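Local atomic coordinates of 361aa long hypothetical D-aminopeptidase (Pyrococcus horikoshii, PDB entry 2DRH), a protein that is of unproven function but is probably an aminopeptidase of the S58 peptidase type. Residues Met1-Leu6 and Ile323-Leu328; Arg18-Asp23 and Glu163-Gly168; Thr50-Ile55 and Ile97-Leu102; Lys64-Ala69 and Thr91-Ile96; Phe179-Gly184 and Gly210-Leu215. All blocks are in the same frame, centred on the assembly; numbering follows the deposited sequence.

Interaction 1 (Met1-Leu6 and Ile323-Leu328); sequences MKAQEL and IINSLL
Lys2 is the first residue to touch helix 309-328 with its side chain. Its chain leaves beside the backbone N (chi1 -45°) and bends at each of the next three torsions. This curls it across the Asn325 amide at about a right angle. The methylene CE of Lys2 then lies 3.2 Å from ND2 of Asn325. The ammonium group itself looks elsewhere: NZ makes a salt bridge to Glu167 and a hydrogen bond to the carbonyl of Asn19. Ala3 gives the polar link. Its backbone N donates to OD1 of Asn325 at 2.8 Å, with an N-H...O angle of 164°, and the donor sits nearly in line with the amide C=O. The other end of that amide is held too, because ND2 of Asn325 bonds to Glu321 and to the carbonyl of Ser187. Both ends are therefore engaged, which fixes the amide rotation. The methyl of Ala3 rests on Leu328, CB to CD1 4.0 Å. A short 3-10 turn, 4-6, brings Leu6 back to the helix. Its CD1 meets CD2 of Leu328 tip to tip at 3.4 Å, a tight fit. Beyond this, Leu328 also packs on Lys346 and Leu349 of helix 346-355. The contact is an N-terminal arm laid against the C-terminal end of helix 309-328, with one side-chain amide anchoring the arm's backbone.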
# COMPACT_ATOMS: atom_id res chain seq x y z
N MET A 1 31.05 15.46 -19.08
CA MET A 1 30.65 14.08 -19.49
C MET A 1 30.14 13.28 -18.29
O MET A 1 29.29 13.76 -17.54
CB MET A 1 31.84 13.35 -20.12
CG MET A 1 33.08 14.21 -20.30
SD MET A 1 33.80 14.67 -18.71
CE MET A 1 35.37 13.81 -18.79
N LYS A 2 30.65 12.06 -18.13
CA LYS A 2 30.22 11.19 -17.04
C LYS A 2 31.26 11.11 -15.93
O LYS A 2 32.44 11.35 -16.15
CB LYS A 2 29.94 9.79 -17.59
CG LYS A 2 29.14 9.77 -18.89
CD LYS A 2 27.71 10.24 -18.69
CE LYS A 2 26.85 9.15 -18.06
NZ LYS A 2 26.67 7.98 -18.96
N ALA A 3 30.80 10.77 -14.73
CA ALA A 3 31.67 10.66 -13.56
C ALA A 3 32.91 9.80 -13.79
O ALA A 3 33.98 10.10 -13.27
CB ALA A 3 30.88 10.12 -12.37
N GLN A 4 32.77 8.72 -14.57
CA GLN A 4 33.89 7.83 -14.84
C GLN A 4 35.09 8.60 -15.39
O GLN A 4 36.15 8.65 -14.77
CB GLN A 4 33.49 6.75 -15.84
CG GLN A 4 32.30 5.89 -15.42
CD GLN A 4 32.54 5.14 -14.13
OE1 GLN A 4 33.55 4.44 -13.98
NE2 GLN A 4 31.61 5.28 -13.18
N GLU A 5 34.89 9.22 -16.55
CA GLU A 5 35.93 10.00 -17.21
C GLU A 5 36.52 11.12 -16.34
O GLU A 5 37.43 11.83 -16.77
CB GLU A 5 35.39 10.62 -18.51
CG GLU A 5 34.72 9.64 -19.47
CD GLU A 5 33.26 9.36 -19.14
OE1 GLU A 5 32.99 8.71 -18.10
OE2 GLU A 5 32.38 9.80 -19.92
N LEU A 6 35.99 11.28 -15.13
CA LEU A 6 36.49 12.30 -14.21
C LEU A 6 37.18 11.66 -13.01
O LEU A 6 37.62 12.35 -12.10
CB LEU A 6 35.35 13.19 -13.71
CG LEU A 6 34.76 14.20 -14.69
CD1 LEU A 6 33.73 15.05 -13.97
CD2 LEU A 6 35.86 15.07 -15.25
N ILE A 323 22.31 10.28 -11.38
CA ILE A 323 21.92 11.62 -10.94
C ILE A 323 23.07 12.58 -11.17
O ILE A 323 22.89 13.65 -11.75
CB ILE A 323 21.52 11.64 -9.45
CG1 ILE A 323 20.22 10.84 -9.25
CG2 ILE A 323 21.36 13.08 -8.96
CD1 ILE A 323 19.82 10.66 -7.80
N ILE A 324 24.26 12.19 -10.72
CA ILE A 324 25.43 13.04 -10.90
C ILE A 324 25.69 13.31 -12.39
O ILE A 324 25.92 14.46 -12.79
CB ILE A 324 26.69 12.39 -10.25
CG1 ILE A 324 26.46 12.23 -8.74
CG2 ILE A 324 27.92 13.23 -10.52
CD1 ILE A 324 25.98 13.49 -8.03
N ASN A 325 25.62 12.26 -13.21
CA ASN A 325 25.84 12.41 -14.64
C ASN A 325 24.86 13.40 -15.27
O ASN A 325 25.19 14.07 -16.25
CB ASN A 325 25.73 11.06 -15.36
CG ASN A 325 26.86 10.12 -15.00
OD1 ASN A 325 27.99 10.56 -14.82
ND2 ASN A 325 26.57 8.82 -14.90
N SER A 326 23.65 13.50 -14.71
CA SER A 326 22.66 14.43 -15.25
C SER A 326 23.16 15.86 -15.03
O SER A 326 22.81 16.77 -15.78
CB SER A 326 21.29 14.26 -14.56
OG SER A 326 21.29 14.82 -13.26
N LEU A 327 23.98 16.05 -14.00
CA LEU A 327 24.54 17.37 -13.71
C LEU A 327 25.79 17.59 -14.58
O LEU A 327 25.95 18.64 -15.19
CB LEU A 327 24.90 17.47 -12.23
CG LEU A 327 23.75 17.29 -11.23
CD1 LEU A 327 24.31 17.27 -9.81
CD2 LEU A 327 22.74 18.41 -11.39
N LEU A 328 26.66 16.58 -14.63
CA LEU A 328 27.88 16.64 -15.43
C LEU A 328 27.61 16.81 -16.92
O LEU A 328 28.41 17.41 -17.64
CB LEU A 328 28.72 15.38 -15.21
CG LEU A 328 29.42 15.21 -13.86
CD1 LEU A 328 30.01 13.81 -13.72
CD2 LEU A 328 30.51 16.25 -13.75

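Interaction 2 (Arg18-Asp23 and Glu163-Gly168)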
# COMPACT_ATOMS: atom_id res chain seq x y z
N ARG A 18 28.50 0.89 -22.26
CA ARG A 18 28.15 2.28 -22.54
C ARG A 18 27.89 3.07 -21.26
O ARG A 18 27.87 4.30 -21.27
CB ARG A 18 26.90 2.32 -23.43
CG ARG A 18 26.88 1.26 -24.53
CD ARG A 18 25.55 1.23 -25.28
NE ARG A 18 25.44 2.29 -26.27
CZ ARG A 18 25.62 2.12 -27.58
NH1 ARG A 18 25.92 0.92 -28.06
NH2 ARG A 18 25.51 3.14 -28.41
N ASN A 19 27.71 2.35 -20.15
CA ASN A 19 27.41 2.97 -18.86
C ASN A 19 26.14 3.80 -19.03
O ASN A 19 26.07 4.97 -18.66
CB ASN A 19 28.57 3.84 -18.37
CG ASN A 19 28.38 4.28 -16.92
OD1 ASN A 19 27.79 3.56 -16.11
ND2 ASN A 19 28.88 5.47 -16.58
N LYS A 20 25.13 3.16 -19.62
CA LYS A 20 23.82 3.77 -19.86
C LYS A 20 22.78 2.67 -19.70
O LYS A 20 23.10 1.48 -19.79
CB LYS A 20 23.74 4.34 -21.27
CG LYS A 20 24.58 5.59 -21.53
CD LYS A 20 24.51 5.95 -23.01
CE LYS A 20 25.29 7.22 -23.34
NZ LYS A 20 24.55 8.46 -22.95
N ILE A 21 21.53 3.07 -19.46
CA ILE A 21 20.45 2.11 -19.29
C ILE A 21 20.33 1.15 -20.48
O ILE A 21 19.87 0.02 -20.33
CB ILE A 21 19.10 2.83 -19.07
CG1 ILE A 21 18.04 1.82 -18.66
CG2 ILE A 21 18.69 3.57 -20.34
CD1 ILE A 21 16.71 2.45 -18.27
N THR A 22 20.75 1.60 -21.66
CA THR A 22 20.68 0.78 -22.87
C THR A 22 21.71 -0.36 -22.89
O THR A 22 21.80 -1.10 -23.87
CB THR A 22 20.86 1.62 -24.14
OG1 THR A 22 22.03 2.44 -24.00
CG2 THR A 22 19.65 2.50 -24.37
N ASP A 23 22.49 -0.49 -21.82
CA ASP A 23 23.45 -1.58 -21.74
C ASP A 23 22.60 -2.82 -21.51
O ASP A 23 23.06 -3.95 -21.63
CB ASP A 23 24.44 -1.38 -20.59
CG ASP A 23 25.59 -0.48 -20.98
OD1 ASP A 23 26.11 -0.64 -22.10
OD2 ASP A 23 25.99 0.38 -20.17
N GLU A 163 20.10 2.82 -28.93
CA GLU A 163 21.15 2.50 -27.97
C GLU A 163 21.88 3.73 -27.44
O GLU A 163 21.99 3.93 -26.23
CB GLU A 163 22.17 1.55 -28.61
CG GLU A 163 21.62 0.21 -29.09
CD GLU A 163 20.43 0.33 -30.04
OE1 GLU A 163 20.50 1.13 -30.99
OE2 GLU A 163 19.43 -0.39 -29.83
N ASP A 164 22.40 4.53 -28.35
CA ASP A 164 23.12 5.74 -27.99
C ASP A 164 22.09 6.85 -27.79
O ASP A 164 21.11 6.94 -28.53
CB ASP A 164 24.09 6.10 -29.12
CG ASP A 164 25.06 7.22 -28.75
OD1 ASP A 164 25.92 7.00 -27.86
OD2 ASP A 164 24.97 8.31 -29.35
N PHE A 165 22.29 7.67 -26.76
CA PHE A 165 21.37 8.76 -26.51
C PHE A 165 22.06 9.83 -25.69
O PHE A 165 22.85 9.53 -24.80
CB PHE A 165 20.10 8.26 -25.81
CG PHE A 165 20.32 7.75 -24.41
CD1 PHE A 165 20.27 8.62 -23.32
CD2 PHE A 165 20.58 6.40 -24.18
CE1 PHE A 165 20.47 8.16 -22.02
CE2 PHE A 165 20.78 5.92 -22.88
CZ PHE A 165 20.72 6.80 -21.80
N GLU A 166 21.78 11.09 -26.01
CA GLU A 166 22.39 12.21 -25.31
C GLU A 166 21.84 12.36 -23.89
O GLU A 166 20.72 11.95 -23.60
CB GLU A 166 22.15 13.50 -26.09
CG GLU A 166 22.78 13.51 -27.47
CD GLU A 166 22.64 14.86 -28.15
OE1 GLU A 166 21.50 15.32 -28.34
OE2 GLU A 166 23.69 15.46 -28.49
N GLU A 167 22.66 12.95 -23.03
CA GLU A 167 22.29 13.18 -21.64
C GLU A 167 22.41 14.67 -21.34
O GLU A 167 23.01 15.41 -22.12
CB GLU A 167 23.18 12.35 -20.71
CG GLU A 167 22.92 10.84 -20.85
CD GLU A 167 23.79 10.00 -19.93
OE1 GLU A 167 23.94 10.36 -18.75
OE2 GLU A 167 24.29 8.95 -20.40
N GLY A 168 21.82 15.11 -20.23
CA GLY A 168 21.88 16.52 -19.89
C GLY A 168 20.57 17.22 -20.17
O GLY A 168 19.50 16.66 -19.97
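Lys20 lies over one face of the Phe165 ring, the centre of a loop-to-loop contact beside strands 28-36 and 184-193 of this S58-family fold. NZ of Lys20 stands 4.2 Å from the ring centroid of Phe165, only 10° off the normal, a cation-pi contact. The chain is extended until a bend at its last torsion (chi4 -78°), which carries NZ to two acceptors. NZ of Lys20 bonds to O of Phe165 at 2.7 Å, nearly in line with that carbonyl. In a salt bridge, NZ of Lys20 meets OE2 of Glu167 at 2.6 Å, on its anti lone pair. Lys2 is the second partner of this oxygen, and two ammonium groups would be expected to favour its charged form. Ile21 adds its CG2 at 4.0 Å from CE2 of Phe165. Val29 and His31 of strand 28-36 touch the ring as well. This half is tight and mostly buried.

The Arg18 end is looser and lies at the surface. Its guanidinium has CB of Glu163 over one face, 3.6 Å from CZ of Arg18. CB of Asp164 sits at the edge. The ion pair with Asp164 is long, NH2 of Arg18 to OD1 of Asp164 being 3.9 Å, and the two planes are steeply inclined. Between the halves comes Thr22. Its OG1 donates to the carbonyl O of Glu163 at 2.7 Å, from 18° outside the carbonyl plane.

Interaction 3 (Thr50-Ile55 and Ile97-Leu102)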
# COMPACT_ATOMS: atom_id res chain seq x y z
N THR A 50 11.49 22.81 -22.84
CA THR A 50 10.90 21.56 -22.40
C THR A 50 11.17 20.46 -23.43
O THR A 50 12.02 20.62 -24.30
CB THR A 50 9.37 21.74 -22.17
OG1 THR A 50 8.84 20.58 -21.52
CG2 THR A 50 8.64 21.95 -23.48
N GLY A 51 10.46 19.34 -23.32
CA GLY A 51 10.68 18.27 -24.27
C GLY A 51 10.04 16.96 -23.87
O GLY A 51 9.24 16.91 -22.93
N VAL A 52 10.41 15.89 -24.57
CA VAL A 52 9.88 14.56 -24.32
C VAL A 52 10.98 13.51 -24.45
O VAL A 52 11.85 13.61 -25.32
CB VAL A 52 8.76 14.22 -25.34
CG1 VAL A 52 8.28 12.79 -25.15
CG2 VAL A 52 7.61 15.19 -25.19
N THR A 53 10.94 12.52 -23.57
CA THR A 53 11.92 11.44 -23.60
C THR A 53 11.15 10.12 -23.55
O THR A 53 10.26 9.93 -22.71
CB THR A 53 12.88 11.50 -22.39
OG1 THR A 53 13.67 12.69 -22.46
CG2 THR A 53 13.79 10.28 -22.37
N ALA A 54 11.49 9.22 -24.47
CA ALA A 54 10.83 7.93 -24.55
C ALA A 54 11.79 6.78 -24.22
O ALA A 54 12.92 6.76 -24.68
CB ALA A 54 10.25 7.74 -25.94
N ILE A 55 11.32 5.84 -23.41
CA ILE A 55 12.12 4.67 -23.06
C ILE A 55 11.34 3.43 -23.48
O ILE A 55 10.21 3.22 -23.03
CB ILE A 55 12.41 4.58 -21.52
CG1 ILE A 55 13.14 5.83 -21.03
CG2 ILE A 55 13.28 3.36 -21.23
CD1 ILE A 55 12.22 6.91 -20.47
N ILE A 97 7.09 7.22 -21.24
CA ILE A 97 7.22 8.61 -21.64
C ILE A 97 7.40 9.55 -20.47
O ILE A 97 6.72 9.44 -19.45
CB ILE A 97 5.98 9.05 -22.46
CG1 ILE A 97 5.76 8.10 -23.64
CG2 ILE A 97 6.15 10.49 -22.96
CD1 ILE A 97 6.86 8.17 -24.69
N LEU A 98 8.32 10.49 -20.64
CA LEU A 98 8.61 11.49 -19.63
C LEU A 98 8.44 12.85 -20.29
O LEU A 98 8.79 13.02 -21.46
CB LEU A 98 10.05 11.33 -19.12
CG LEU A 98 10.46 9.91 -18.71
CD1 LEU A 98 11.86 9.93 -18.10
CD2 LEU A 98 9.47 9.34 -17.73
N THR A 99 7.89 13.80 -19.55
CA THR A 99 7.70 15.15 -20.06
C THR A 99 7.41 16.09 -18.89
O THR A 99 7.63 15.73 -17.74
CB THR A 99 6.55 15.22 -21.08
OG1 THR A 99 6.56 16.51 -21.70
CG2 THR A 99 5.19 14.96 -20.42
N ASN A 100 6.95 17.31 -19.16
CA ASN A 100 6.68 18.23 -18.06
C ASN A 100 5.30 17.97 -17.45
O ASN A 100 4.42 17.40 -18.09
CB ASN A 100 6.82 19.69 -18.51
CG ASN A 100 5.71 20.13 -19.45
OD1 ASN A 100 4.56 20.28 -19.04
ND2 ASN A 100 6.05 20.33 -20.72
N THR A 101 5.14 18.40 -16.21
CA THR A 101 3.89 18.19 -15.48
C THR A 101 2.60 18.48 -16.25
O THR A 101 1.70 17.65 -16.28
CB THR A 101 3.86 19.01 -14.18
OG1 THR A 101 5.10 18.84 -13.49
CG2 THR A 101 2.70 18.55 -13.28
N LEU A 102 2.52 19.66 -16.86
CA LEU A 102 1.30 20.04 -17.57
C LEU A 102 1.13 19.46 -18.96
O LEU A 102 0.10 19.68 -19.59
CB LEU A 102 1.19 21.57 -17.62
CG LEU A 102 0.48 22.26 -16.45
CD1 LEU A 102 0.85 21.62 -15.14
CD2 LEU A 102 0.85 23.74 -16.45
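Thr50 and Asn100 turn their side chains toward each other at one end of the paired strands. ND2 of Asn100 donates to OG1 of Thr50 at 2.9 Å, and the hydroxyl oxygen lies close to the amide plane. The Asn100 side chain stands between its own backbone N and carbonyl carbon (chi1 70°), which swings the amide across to the neighbouring strand. OG1 of Thr50 has a second partner in Asp138. The strands splay at this end, and here side chains make the links: OG1 of Thr99 donates to the carbonyl O of Gly51 at 3.0 Å. A chi1 of -171° turns that hydroxyl to the carbonyl, which it meets 23° out of plane.

Regular antiparallel pairing takes over at Thr53 and Leu98, a hydrogen-bonded pair. N of Thr53 bonds to O of Leu98 at 3.1 Å, and N of Leu98 returns to O of Thr53 at 2.9 Å. Strands 48-56 and 96-100 are the two inner strands of a four-stranded mixed sheet, flanked by 28-36 and 132-136.

The side chains divide between the faces of this sheet. Ala54 and Ile97, a non-hydrogen-bonded pair, share one face, where CD1 of Ile97 sits 3.6 Å from CB of Ala54. The other branch of Ile97, CG2, reaches CG1 of Val52 at 3.8 Å, the two side chains passing at a slant. Helices 104-118 and 151-160 pack on this side. Thr53 and Leu98 occupy the other face. There CD1 of Ile55 approaches CD1 of Leu98 at 3.9 Å. The Thr53 hydroxyl is bonded to Ala172 and His31.

Interaction 4 (Lys64-Ala69 and Thr91-Ile96); sequences KEKVLA and TIETPI
Val67 and Ile92 form an antiparallel hydrogen-bonded pair, joining strand 65-73 to the short strand 91-92. N of Ile92 bonds to O of Val67 at 3.0 Å, and N of Val67 to O of Ile92 at a longer 3.3 Å.

Apolar contacts lie on the face of Val67 and Ile92. CG2 of Val67 touches CB of Ile92 at 3.9 Å. CG1 of Ile92 sits a close 3.5 Å from CB of Ala69. Leu86 of helix 83-89 packs against this group. Leu68 and Thr91, a non-hydrogen-bonded pair, diverge, yet CD2 of Leu68 touches CG2 of Thr91 at 3.8 Å, away from that face.

The charged contact is Lys66 with Glu93. Glu93 stands between its own backbone N and carbonyl carbon (chi1 51°), then runs extended alongside Lys66, pointing the same way. CG of Lys66 lies 3.6 Å from CB of Glu93. Their salt bridge is weak as a hydrogen bond, and the position of the Glu93 oxygen is uncertain. NZ of Lys66 also bonds to the Tyr63 carbonyl and His292, and OE2 of Glu93 to the Asn130 N. These buried charges thus have several polar partners and probably do not depend on their mutual bridge.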
# COMPACT_ATOMS: atom_id res chain seq x y z
N LYS A 64 1.73 -6.13 -27.11
CA LYS A 64 1.49 -7.55 -27.34
C LYS A 64 2.50 -8.39 -26.59
O LYS A 64 2.22 -9.53 -26.21
CB LYS A 64 1.54 -7.85 -28.85
CG LYS A 64 0.44 -7.15 -29.63
CD LYS A 64 -0.93 -7.63 -29.18
CE LYS A 64 -2.05 -6.78 -29.77
NZ LYS A 64 -1.96 -6.67 -31.25
N GLU A 65 3.69 -7.83 -26.37
CA GLU A 65 4.72 -8.52 -25.61
C GLU A 65 5.14 -7.62 -24.46
O GLU A 65 6.04 -6.79 -24.59
CB GLU A 65 5.92 -8.88 -26.50
CG GLU A 65 5.57 -9.96 -27.51
CD GLU A 65 6.78 -10.60 -28.14
OE1 GLU A 65 7.55 -9.88 -28.81
OE2 GLU A 65 6.95 -11.83 -27.96
N LYS A 66 4.45 -7.80 -23.34
CA LYS A 66 4.68 -7.01 -22.13
C LYS A 66 5.89 -7.47 -21.31
O LYS A 66 6.38 -8.59 -21.46
CB LYS A 66 3.42 -7.09 -21.26
CG LYS A 66 2.14 -6.62 -21.93
CD LYS A 66 0.94 -7.40 -21.40
CE LYS A 66 -0.35 -6.62 -21.48
NZ LYS A 66 -0.67 -6.07 -22.83
N VAL A 67 6.38 -6.58 -20.45
CA VAL A 67 7.50 -6.93 -19.59
C VAL A 67 7.00 -6.82 -18.16
O VAL A 67 6.13 -5.99 -17.87
CB VAL A 67 8.72 -5.99 -19.78
CG1 VAL A 67 9.26 -6.09 -21.21
CG2 VAL A 67 8.34 -4.55 -19.45
N LEU A 68 7.51 -7.66 -17.27
CA LEU A 68 7.11 -7.61 -15.87
C LEU A 68 7.71 -6.33 -15.29
O LEU A 68 8.82 -5.95 -15.64
CB LEU A 68 7.61 -8.84 -15.12
CG LEU A 68 6.99 -10.16 -15.61
CD1 LEU A 68 7.54 -11.33 -14.80
CD2 LEU A 68 5.48 -10.09 -15.46
N ALA A 69 6.97 -5.66 -14.41
CA ALA A 69 7.48 -4.41 -13.85
C ALA A 69 7.00 -4.09 -12.45
O ALA A 69 6.03 -4.68 -11.97
CB ALA A 69 7.12 -3.26 -14.79
N THR A 91 2.80 -5.43 -14.96
CA THR A 91 3.41 -5.28 -16.28
C THR A 91 3.41 -3.88 -16.87
O THR A 91 2.70 -2.99 -16.40
CB THR A 91 2.72 -6.21 -17.28
OG1 THR A 91 1.31 -5.97 -17.24
CG2 THR A 91 2.99 -7.68 -16.94
N ILE A 92 4.23 -3.70 -17.91
CA ILE A 92 4.33 -2.45 -18.66
C ILE A 92 4.04 -2.87 -20.10
O ILE A 92 4.65 -3.82 -20.61
CB ILE A 92 5.74 -1.83 -18.55
CG1 ILE A 92 5.88 -1.12 -17.20
CG2 ILE A 92 5.97 -0.84 -19.69
CD1 ILE A 92 7.20 -0.41 -17.00
N GLU A 93 3.11 -2.18 -20.76
CA GLU A 93 2.70 -2.54 -22.11
C GLU A 93 2.78 -1.41 -23.12
O GLU A 93 2.13 -1.46 -24.17
CB GLU A 93 1.27 -3.08 -22.08
CG GLU A 93 0.29 -2.16 -21.35
CD GLU A 93 -1.13 -2.71 -21.32
OE1 GLU A 93 -1.30 -3.92 -21.04
OE2 GLU A 93 -2.07 -1.93 -21.57
N THR A 94 3.57 -0.40 -22.79
CA THR A 94 3.72 0.75 -23.66
C THR A 94 5.09 1.33 -23.44
O THR A 94 5.74 1.04 -22.43
CB THR A 94 2.70 1.86 -23.30
OG1 THR A 94 3.04 2.41 -22.01
CG2 THR A 94 1.27 1.30 -23.25
N PRO A 95 5.58 2.13 -24.40
CA PRO A 95 6.90 2.70 -24.15
C PRO A 95 6.69 3.69 -22.99
O PRO A 95 5.57 4.14 -22.74
CB PRO A 95 7.24 3.40 -25.47
CG PRO A 95 5.93 3.64 -26.11
CD PRO A 95 5.13 2.40 -25.77
N ILE A 96 7.77 3.99 -22.27
CA ILE A 96 7.70 4.89 -21.12
C ILE A 96 8.00 6.31 -21.56
O ILE A 96 9.04 6.57 -22.16
CB ILE A 96 8.70 4.46 -20.05
CG1 ILE A 96 8.54 2.95 -19.79
CG2 ILE A 96 8.47 5.26 -18.76
CD1 ILE A 96 9.58 2.37 -18.86

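Interaction 5 (Phe179-Gly184 and Gly210-Leu215)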
# COMPACT_ATOMS: atom_id res chain seq x y z
N PHE A 179 19.55 20.86 -7.68
CA PHE A 179 20.50 21.46 -6.74
C PHE A 179 20.84 22.89 -7.17
O PHE A 179 21.94 23.38 -6.90
CB PHE A 179 21.78 20.62 -6.68
CG PHE A 179 21.55 19.23 -6.16
CD1 PHE A 179 21.27 19.01 -4.81
CD2 PHE A 179 21.58 18.14 -7.03
CE1 PHE A 179 21.02 17.73 -4.33
CE2 PHE A 179 21.33 16.85 -6.56
CZ PHE A 179 21.05 16.65 -5.21
N GLU A 180 19.90 23.52 -7.85
CA GLU A 180 20.07 24.89 -8.33
C GLU A 180 21.19 25.04 -9.36
O GLU A 180 21.78 26.11 -9.51
CB GLU A 180 20.23 25.85 -7.16
CG GLU A 180 18.97 25.86 -6.30
CD GLU A 180 19.04 26.79 -5.11
OE1 GLU A 180 18.99 28.02 -5.31
OE2 GLU A 180 19.14 26.28 -3.98
N PHE A 181 21.44 23.95 -10.06
CA PHE A 181 22.39 23.88 -11.16
C PHE A 181 21.48 23.36 -12.26
O PHE A 181 20.32 23.01 -11.98
CB PHE A 181 23.51 22.87 -10.89
CG PHE A 181 24.54 23.35 -9.90
CD1 PHE A 181 25.30 24.49 -10.16
CD2 PHE A 181 24.78 22.64 -8.73
CE1 PHE A 181 26.29 24.91 -9.27
CE2 PHE A 181 25.77 23.05 -7.82
CZ PHE A 181 26.52 24.19 -8.10
N LYS A 182 21.95 23.30 -13.49
CA LYS A 182 21.10 22.79 -14.55
C LYS A 182 20.90 21.29 -14.32
O LYS A 182 21.85 20.58 -14.01
CB LYS A 182 21.74 23.01 -15.92
CG LYS A 182 20.85 22.62 -17.09
CD LYS A 182 19.63 23.53 -17.18
CE LYS A 182 18.66 23.04 -18.26
NZ LYS A 182 18.23 21.64 -17.99
N GLY A 183 19.65 20.83 -14.45
CA GLY A 183 19.36 19.42 -14.27
C GLY A 183 19.10 18.78 -15.62
O GLY A 183 19.46 19.35 -16.65
N GLY A 184 18.47 17.61 -15.63
CA GLY A 184 18.16 16.95 -16.89
C GLY A 184 18.23 15.43 -16.88
O GLY A 184 17.93 14.79 -15.88
N GLY A 210 16.32 19.12 -5.22
CA GLY A 210 17.42 19.56 -4.39
C GLY A 210 17.76 21.02 -4.23
O GLY A 210 17.61 21.82 -5.16
N ARG A 211 18.23 21.35 -3.03
CA ARG A 211 18.68 22.69 -2.68
C ARG A 211 20.16 22.67 -3.04
O ARG A 211 20.78 21.61 -3.05
CB ARG A 211 18.54 22.94 -1.17
CG ARG A 211 17.17 23.34 -0.69
CD ARG A 211 17.09 23.14 0.82
NE ARG A 211 16.19 24.07 1.49
CZ ARG A 211 16.42 25.37 1.63
NH1 ARG A 211 17.54 25.90 1.16
NH2 ARG A 211 15.55 26.14 2.27
N ARG A 212 20.73 23.84 -3.31
CA ARG A 212 22.13 23.92 -3.68
C ARG A 212 23.07 23.23 -2.69
O ARG A 212 23.95 22.46 -3.08
CB ARG A 212 22.55 25.39 -3.84
CG ARG A 212 24.04 25.59 -4.13
CD ARG A 212 24.45 24.92 -5.43
NE ARG A 212 23.92 25.60 -6.61
CZ ARG A 212 24.28 26.82 -7.00
NH1 ARG A 212 25.19 27.50 -6.31
NH2 ARG A 212 23.73 27.36 -8.08
N GLU A 213 22.87 23.50 -1.40
CA GLU A 213 23.71 22.93 -0.35
C GLU A 213 23.53 21.46 -0.01
O GLU A 213 24.31 20.91 0.77
CB GLU A 213 23.57 23.76 0.93
CG GLU A 213 22.16 24.24 1.22
CD GLU A 213 21.65 25.20 0.16
OE1 GLU A 213 22.35 26.21 -0.11
OE2 GLU A 213 20.57 24.95 -0.41
N ASP A 214 22.51 20.81 -0.57
CA ASP A 214 22.31 19.39 -0.27
C ASP A 214 23.26 18.51 -1.09
O ASP A 214 23.70 17.46 -0.63
CB ASP A 214 20.87 18.97 -0.55
CG ASP A 214 19.85 19.75 0.27
OD1 ASP A 214 20.12 20.05 1.45
OD2 ASP A 214 18.76 20.03 -0.27
N LEU A 215 23.56 18.95 -2.31
CA LEU A 215 24.41 18.21 -3.23
C LEU A 215 25.57 17.45 -2.59
O LEU A 215 26.48 18.04 -1.99
CB LEU A 215 24.93 19.14 -4.34
CG LEU A 215 25.76 18.50 -5.47
CD1 LEU A 215 25.00 17.34 -6.10
CD2 LEU A 215 26.08 19.56 -6.51
O HOH W 1 17.09 22.87 -7.99
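Arg212 lays its guanidinium flat on the Phe181 ring, centres 3.9 Å apart and planes at 11°, a stack and a cation-pi pair. Bends at chi2 and chi3 (61° and 70°) fold the arginine back over the ring. In its own plane the group then meets two carbonyls. NE of Arg212 donates to O of Phe179 at 3.0 Å, and NH2 of Arg212 to O of Glu180 at 2.7 Å, the second bond almost straight. The carbonyls of Trp229 and Pro230 take further N-H groups, so the guanidinium can hardly turn. The backbone N of Arg212 is also used, bonding to OE2 of Glu180 at 3.0 Å; the other oxygen of that carboxylate bonds to Gly233.

Leu215 serves both rings. Its CD1 lies over a face of Phe179, 3.8 Å from the ring centroid, and its CD2 touches CE2 of Phe181 at 3.7 Å. A water bridges N of Glu180 and O of Gly210.

The type I' turn of hairpin 177-178/181-182 is tied to the loop after strand 198-207. Leu327 of helix 309-328 packs on Phe179 and Leu215, helix 222-225 touches Leu215 through Val222, and strand 340-341 reaches Glu180 through Arg341.

How the interactions relate
Interaction 1 opens at the N-terminus and closes late in the chain, so the other four fall between. Interaction 4 lies within the span of interaction 3, and both within that of interaction 2; interaction 5 follows. Interactions 1 and 2, centres about 12 Å apart, touch where Lys2 meets Glu167 and Asn19. Leu327 of interaction 1 packs on Phe179 and Leu215 of interaction 5, centres about 14 Å apart. Interactions 3 and 4 pair strands in two different sheets, joined by a probable backbone hydrogen bond between Ile55 and Ile96. Interactions 4 and 5 lie furthest apart, about 33 Å between centres. Interactions 1, 2 and 5 fasten the N-terminal arm and loops around helix 309-328 and strand 184-193.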